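Local coordinates for protein HI0065 (PDB 1HTW) that binds ATP and magnesium and is required for forming the threonylcarbamoyl group on adenosine 37 of tRNAs that read codons beginning with adenine, at residues M1-M14 with D136-K150. Sequence-based numbering, arbitrary orientation.
Sequences MESLTQYIPDEFSM and DARNIELIAQTNLGK. With ADP (adenosine-5'-diphosphate), chain H.
Ile140 CD1 is the bump at the middle of this contact. It pushes into a hollow between Ile8 and Met14, 3.6 Å from Ile8 CG1 and 3.5 Å from Met14 SD. Met14 reaches it from helix 11-28. Its CG stands opposite the backbone N (chi1 -176°), and bends farther out bring the sulfur against the CD1 methyl of Ile140. Further along the same face, Leu4 CD2 and Leu142 CD1 lie side by side. Phe17 covers this face, touching Leu4, Gln6, Ile8 and Leu142.

Strands 3-8 and 137-144 run antiparallel, held by paired backbone bonds at Leu4–Leu142, Gln6–Ile140 and Ile8–Arg138. The other face is more polar. There Asn139 ND2 donates to Thr5 OG1 at 3.0 Å, almost straight (171°) and in the amide plane. The amide's OD1 sits at the edge of the Tyr7 ring, near its plane. Ser3 OG adds a second donor to Leu142 O, from above the carbonyl plane. At the far end, a water joins Glu2 OE1 to Lys150 NZ and Lys150 O.

Near the nucleotide, the two segments line the adenine pocket. Arg138 lays one guanidinium face against the base, with ADP C5 3.7 Å above the plane. Its NH1 bonds to Ala137 O, and Ala44 O takes its NE, which helps fix the flat group. Met14 CB meets ADP N1 at 3.7 Å. Asp136 O accepts from ADP N6 at 2.9 Å, and Glu11 OE1 accepts from the ribose O2'. Glu11 OE2 is salt-bridged to Arg51. Strand 3-8 forms one edge of the mixed sheet of a P-loop NTPase fold, beside 137-144, and residues around the nucleotide end of this pair help line the adenosine part of the site.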
loop_
_atom_site.group_PDB
_atom_site.type_symbol
_atom_site.label_atom_id
_atom_site.label_comp_id
_atom_site.label_asym_id
_atom_site.label_seq_id
_atom_site.Cartn_x
_atom_site.Cartn_y
_atom_site.Cartn_z
ATOM N N MET A 1 -11.035 -8.778 9.305
ATOM C CA MET A 1 -11.720 -8.119 10.467
ATOM C C MET A 1 -12.816 -7.194 9.933
ATOM O O MET A 1 -13.626 -7.587 9.089
ATOM C CB MET A 1 -10.732 -7.321 11.304
ATOM C CG MET A 1 -10.069 -8.065 12.440
ATOM S SD MET A 1 -8.890 -9.446 11.853
ATOM C CE MET A 1 -7.706 -9.575 13.370
ATOM N N GLU A 2 -12.811 -5.954 10.432
ATOM C CA GLU A 2 -13.822 -5.010 9.924
ATOM C C GLU A 2 -13.499 -4.750 8.466
ATOM O O GLU A 2 -12.426 -5.206 7.989
ATOM C CB GLU A 2 -13.928 -3.757 10.765
ATOM C CG GLU A 2 -15.226 -3.668 11.570
ATOM C CD GLU A 2 -16.008 -2.398 11.319
ATOM O OE1 GLU A 2 -15.610 -1.342 11.859
ATOM O OE2 GLU A 2 -17.036 -2.434 10.604
ATOM N N SER A 3 -14.492 -4.251 7.735
ATOM C CA SER A 3 -14.257 -3.949 6.319
ATOM C C SER A 3 -14.826 -2.591 5.940
ATOM O O SER A 3 -15.701 -2.017 6.581
ATOM C CB SER A 3 -14.979 -5.047 5.479
ATOM O OG SER A 3 -14.324 -5.191 4.238
ATOM N N LEU A 4 -14.295 -2.034 4.832
ATOM C CA LEU A 4 -14.830 -0.826 4.258
ATOM C C LEU A 4 -15.068 -1.123 2.753
ATOM O O LEU A 4 -14.152 -1.700 2.172
ATOM C CB LEU A 4 -13.908 0.379 4.331
ATOM C CG LEU A 4 -14.196 1.533 3.355
ATOM C CD1 LEU A 4 -15.455 2.286 3.794
ATOM C CD2 LEU A 4 -13.018 2.500 3.299
ATOM N N THR A 5 -16.228 -0.725 2.271
ATOM C CA THR A 5 -16.444 -0.828 0.801
ATOM C C THR A 5 -16.639 0.600 0.301
ATOM O O THR A 5 -17.538 1.321 0.738
ATOM C CB THR A 5 -17.539 -1.782 0.391
ATOM O OG1 THR A 5 -17.612 -1.828 -1.098
ATOM C CG2 THR A 5 -18.940 -1.435 0.828
ATOM N N GLN A 6 -15.832 0.994 -0.687
ATOM C CA GLN A 6 -15.842 2.349 -1.169
ATOM C C GLN A 6 -15.820 2.470 -2.680
ATOM O O GLN A 6 -14.954 1.920 -3.332
ATOM C CB GLN A 6 -14.511 3.026 -0.642
ATOM C CG GLN A 6 -14.406 4.469 -1.106
ATOM C CD GLN A 6 -15.261 5.417 -0.290
ATOM O OE1 GLN A 6 -15.433 5.260 0.927
ATOM N NE2 GLN A 6 -16.002 6.271 -0.997
ATOM N N TYR A 7 -16.886 3.113 -3.171
ATOM C CA TYR A 7 -16.988 3.355 -4.625
ATOM C C TYR A 7 -16.091 4.544 -4.980
ATOM O O TYR A 7 -15.986 5.565 -4.256
ATOM C CB TYR A 7 -18.482 3.696 -4.938
ATOM C CG TYR A 7 -18.729 4.118 -6.371
ATOM C CD1 TYR A 7 -18.326 3.237 -7.377
ATOM C CD2 TYR A 7 -19.525 5.196 -6.690
ATOM C CE1 TYR A 7 -18.596 3.555 -8.711
ATOM C CE2 TYR A 7 -19.848 5.494 -8.014
ATOM C CZ TYR A 7 -19.338 4.658 -8.997
ATOM O OH TYR A 7 -19.693 4.885 -10.324
ATOM N N ILE A 8 -15.378 4.359 -6.026
ATOM C CA ILE A 8 -14.388 5.366 -6.546
ATOM C C ILE A 8 -14.774 5.654 -8.024
ATOM O O ILE A 8 -14.392 4.898 -8.904
ATOM C CB ILE A 8 -13.034 4.650 -6.542
ATOM C CG1 ILE A 8 -12.620 4.269 -5.109
ATOM C CG2 ILE A 8 -12.011 5.635 -7.158
ATOM C CD1 ILE A 8 -12.502 5.433 -4.114
ATOM N N PRO A 9 -15.577 6.677 -8.187
ATOM C CA PRO A 9 -16.179 6.928 -9.526
ATOM C C PRO A 9 -15.245 7.302 -10.625
ATOM O O PRO A 9 -15.518 7.126 -11.825
ATOM C CB PRO A 9 -17.200 8.026 -9.238
ATOM C CG PRO A 9 -16.877 8.612 -7.951
ATOM C CD PRO A 9 -16.121 7.557 -7.163
ATOM N N ASP A 10 -14.032 7.817 -10.312
ATOM C CA ASP A 10 -13.111 8.253 -11.349
ATOM C C ASP A 10 -11.715 8.422 -10.747
ATOM O O ASP A 10 -11.550 8.149 -9.535
ATOM C CB ASP A 10 -13.593 9.645 -11.836
ATOM C CG ASP A 10 -13.988 10.560 -10.712
ATOM O OD1 ASP A 10 -13.207 10.780 -9.747
ATOM O OD2 ASP A 10 -15.129 11.088 -10.726
ATOM N N GLU A 11 -10.756 8.652 -11.624
ATOM C CA GLU A 11 -9.372 8.723 -11.137
ATOM C C GLU A 11 -9.138 9.792 -10.106
ATOM O O GLU A 11 -8.345 9.479 -9.161
ATOM C CB GLU A 11 -8.441 8.843 -12.357
ATOM C CG GLU A 11 -6.973 8.777 -11.912
ATOM C CD GLU A 11 -6.024 8.549 -13.061
ATOM O OE1 GLU A 11 -6.460 7.994 -14.090
ATOM O OE2 GLU A 11 -4.845 8.952 -12.927
ATOM N N PHE A 12 -9.766 10.947 -10.133
ATOM C CA PHE A 12 -9.574 11.998 -9.132
ATOM C C PHE A 12 -9.975 11.508 -7.755
ATOM O O PHE A 12 -9.392 11.739 -6.687
ATOM C CB PHE A 12 -10.412 13.238 -9.446
ATOM C CG PHE A 12 -9.594 14.409 -9.952
ATOM C CD1 PHE A 12 -8.557 14.893 -9.196
ATOM C CD2 PHE A 12 -9.889 14.984 -11.173
ATOM C CE1 PHE A 12 -7.858 16.030 -9.627
ATOM C CE2 PHE A 12 -9.157 16.064 -11.643
ATOM C CZ PHE A 12 -8.150 16.587 -10.841
ATOM N N SER A 13 -11.079 10.703 -7.795
ATOM C CA SER A 13 -11.550 10.117 -6.539
ATOM C C SER A 13 -10.563 9.074 -6.027
ATOM O O SER A 13 -10.491 8.910 -4.788
ATOM C CB SER A 13 -12.919 9.426 -6.826
ATOM O OG SER A 13 -13.865 10.496 -7.067
ATOM N N MET A 14 -9.843 8.371 -6.851
ATOM C CA MET A 14 -8.900 7.371 -6.390
ATOM C C MET A 14 -7.737 8.127 -5.654
ATOM O O MET A 14 -7.251 7.625 -4.661
ATOM C CB MET A 14 -8.249 6.577 -7.516
ATOM C CG MET A 14 -7.347 5.471 -7.086
ATOM S SD MET A 14 -8.150 4.089 -6.020
ATOM C CE MET A 14 -8.322 2.732 -7.311
ATOM N N ASP A 136 -13.934 3.312 -16.210
ATOM C CA ASP A 136 -13.008 4.175 -15.474
ATOM C C ASP A 136 -13.449 4.336 -14.010
ATOM O O ASP A 136 -13.005 5.273 -13.345
ATOM C CB ASP A 136 -12.900 5.535 -16.142
ATOM C CG ASP A 136 -12.104 5.486 -17.442
ATOM O OD1 ASP A 136 -11.418 4.481 -17.700
ATOM O OD2 ASP A 136 -12.199 6.476 -18.203
ATOM N N ALA A 137 -14.373 3.467 -13.579
ATOM C CA ALA A 137 -14.779 3.500 -12.165
ATOM C C ALA A 137 -14.169 2.309 -11.456
ATOM O O ALA A 137 -13.791 1.306 -12.034
ATOM C CB ALA A 137 -16.269 3.560 -11.945
ATOM N N ARG A 138 -14.084 2.394 -10.121
ATOM C CA ARG A 138 -13.547 1.339 -9.306
ATOM C C ARG A 138 -14.389 1.193 -8.035
ATOM O O ARG A 138 -15.166 2.049 -7.675
ATOM C CB ARG A 138 -12.052 1.632 -8.866
ATOM C CG ARG A 138 -11.114 1.890 -10.034
ATOM C CD ARG A 138 -10.749 0.728 -10.872
ATOM N NE ARG A 138 -9.723 0.998 -11.903
ATOM C CZ ARG A 138 -10.036 1.371 -13.142
ATOM N NH1 ARG A 138 -11.314 1.473 -13.524
ATOM N NH2 ARG A 138 -9.090 1.513 -14.077
ATOM N N ASN A 139 -14.167 0.081 -7.347
ATOM C CA ASN A 139 -14.706 -0.108 -5.990
ATOM C C ASN A 139 -13.612 -0.842 -5.206
ATOM O O ASN A 139 -13.048 -1.848 -5.629
ATOM C CB ASN A 139 -16.003 -0.950 -6.067
ATOM C CG ASN A 139 -16.808 -0.808 -4.766
ATOM O OD1 ASN A 139 -17.559 0.149 -4.598
ATOM N ND2 ASN A 139 -16.563 -1.775 -3.904
ATOM N N ILE A 140 -13.328 -0.278 -4.004
ATOM C CA ILE A 140 -12.252 -0.875 -3.196
ATOM C C ILE A 140 -12.846 -1.443 -1.901
ATOM O O ILE A 140 -13.762 -0.849 -1.376
ATOM C CB ILE A 140 -11.325 0.315 -2.756
ATOM C CG1 ILE A 140 -10.659 0.872 -4.016
ATOM C CG2 ILE A 140 -10.346 -0.203 -1.720
ATOM C CD1 ILE A 140 -9.967 2.205 -3.760
ATOM N N GLU A 141 -12.357 -2.619 -1.563
ATOM C CA GLU A 141 -12.737 -3.217 -0.256
ATOM C C GLU A 141 -11.432 -3.162 0.559
ATOM O O GLU A 141 -10.412 -3.718 0.101
ATOM C CB GLU A 141 -13.259 -4.606 -0.428
ATOM C CG GLU A 141 -12.329 -5.772 -0.617
ATOM C CD GLU A 141 -12.915 -6.924 -1.414
ATOM O OE1 GLU A 141 -13.647 -6.653 -2.398
ATOM O OE2 GLU A 141 -12.648 -8.108 -1.119
ATOM N N LEU A 142 -11.521 -2.557 1.725
ATOM C CA LEU A 142 -10.363 -2.650 2.659
ATOM C C LEU A 142 -10.760 -3.697 3.713
ATOM O O LEU A 142 -11.866 -3.640 4.296
ATOM C CB LEU A 142 -10.154 -1.306 3.363
ATOM C CG LEU A 142 -9.660 -0.106 2.595
ATOM C CD1 LEU A 142 -9.238 1.018 3.576
ATOM C CD2 LEU A 142 -8.474 -0.454 1.731
ATOM N N ILE A 143 -9.872 -4.607 3.973
ATOM C CA ILE A 143 -10.063 -5.701 4.881
ATOM C C ILE A 143 -8.915 -5.674 5.931
ATOM O O ILE A 143 -7.769 -5.853 5.601
ATOM C CB ILE A 143 -10.114 -7.042 4.158
ATOM C CG1 ILE A 143 -11.247 -7.036 3.096
ATOM C CG2 ILE A 143 -10.437 -8.163 5.164
ATOM C CD1 ILE A 143 -11.241 -8.328 2.292
ATOM N N ALA A 144 -9.371 -5.599 7.192
ATOM C CA ALA A 144 -8.358 -5.575 8.273
ATOM C C ALA A 144 -7.892 -6.997 8.532
ATOM O O ALA A 144 -8.741 -7.920 8.511
ATOM C CB ALA A 144 -9.009 -5.027 9.548
ATOM N N GLN A 145 -6.591 -7.176 8.763
ATOM C CA GLN A 145 -6.067 -8.490 9.067
ATOM C C GLN A 145 -5.506 -8.546 10.508
ATOM O O GLN A 145 -5.384 -9.637 11.048
ATOM C CB GLN A 145 -4.896 -8.851 8.136
ATOM C CG GLN A 145 -4.944 -10.265 7.608
ATOM C CD GLN A 145 -5.839 -10.393 6.387
ATOM O OE1 GLN A 145 -5.510 -11.153 5.479
ATOM N NE2 GLN A 145 -6.904 -9.610 6.358
ATOM N N THR A 146 -5.161 -7.381 11.008
ATOM C CA THR A 146 -4.585 -7.304 12.375
ATOM C C THR A 146 -5.406 -6.347 13.179
ATOM O O THR A 146 -6.232 -5.580 12.715
ATOM C CB THR A 146 -3.129 -6.788 12.317
ATOM O OG1 THR A 146 -3.152 -5.460 11.756
ATOM C CG2 THR A 146 -2.205 -7.704 11.550
ATOM N N ASN A 147 -5.034 -6.219 14.492
ATOM C CA ASN A 147 -5.631 -5.173 15.295
ATOM C C ASN A 147 -5.353 -3.795 14.741
ATOM O O ASN A 147 -6.197 -2.900 14.785
ATOM C CB ASN A 147 -4.960 -5.328 16.709
ATOM C CG ASN A 147 -5.659 -4.446 17.710
ATOM O OD1 ASN A 147 -6.800 -4.725 18.107
ATOM N ND2 ASN A 147 -4.991 -3.360 18.105
ATOM N N LEU A 148 -4.134 -3.569 14.235
ATOM C CA LEU A 148 -3.820 -2.251 13.661
ATOM C C LEU A 148 -4.739 -2.037 12.442
ATOM O O LEU A 148 -5.253 -0.941 12.273
ATOM C CB LEU A 148 -2.325 -2.194 13.247
ATOM C CG LEU A 148 -1.929 -0.872 12.532
ATOM C CD1 LEU A 148 -2.284 0.370 13.292
ATOM C CD2 LEU A 148 -0.445 -0.904 12.189
ATOM N N GLY A 149 -4.922 -3.111 11.674
ATOM C CA GLY A 149 -5.859 -2.974 10.507
ATOM C C GLY A 149 -7.220 -2.520 10.939
ATOM O O GLY A 149 -7.905 -1.656 10.380
ATOM N N LYS A 150 -7.726 -3.139 12.051
ATOM C CA LYS A 150 -9.008 -2.694 12.589
ATOM C C LYS A 150 -9.069 -1.244 12.935
ATOM O O LYS A 150 -10.003 -0.494 12.655
ATOM C CB LYS A 150 -9.419 -3.593 13.770
ATOM C CG LYS A 150 -10.459 -2.890 14.652
ATOM C CD LYS A 150 -11.393 -3.902 15.302
ATOM C CE LYS A 150 -12.470 -3.194 16.116
ATOM N NZ LYS A 150 -13.402 -2.431 15.230
HETATM P PB ADP H . -2.189 -1.446 -11.543
HETATM O O1B ADP H . -0.971 -0.998 -10.725
HETATM O O2B ADP H . -3.204 -2.129 -10.728
HETATM O O3B ADP H . -1.642 -2.363 -12.720
HETATM P PA ADP H . -2.243 1.235 -12.643
HETATM O O1A ADP H . -0.859 1.217 -13.208
HETATM O O2A ADP H . -2.475 2.202 -11.548
HETATM O O3A ADP H . -2.747 -0.218 -12.275
HETATM O "O5'" ADP H . -3.217 1.620 -13.857
HETATM C "C5'" ADP H . -4.513 2.142 -13.714
HETATM C "C4'" ADP H . -4.920 2.750 -15.083
HETATM O "O4'" ADP H . -6.327 2.980 -15.085
HETATM C "C3'" ADP H . -4.236 4.067 -15.375
HETATM O "O3'" ADP H . -3.850 4.140 -16.784
HETATM C "C2'" ADP H . -5.303 5.052 -14.939
HETATM O "O2'" ADP H . -5.174 6.346 -15.495
HETATM C "C1'" ADP H . -6.615 4.314 -15.286
HETATM N N9 ADP H . -7.726 4.703 -14.452
HETATM C C8 ADP H . -8.965 5.087 -14.879
HETATM N N7 ADP H . -9.861 5.305 -13.979
HETATM C C5 ADP H . -9.196 5.067 -12.858
HETATM C C6 ADP H . -9.704 5.091 -11.581
HETATM N N6 ADP H . -10.961 5.354 -11.254
HETATM N N1 ADP H . -8.831 4.680 -10.617
HETATM C C2 ADP H . -7.578 4.319 -10.940
HETATM N N3 ADP H . -7.006 4.218 -12.158
HETATM C C4 ADP H . -7.907 4.661 -13.069
HETATM O O HOH W 1 -12.884 -1.584 12.666
#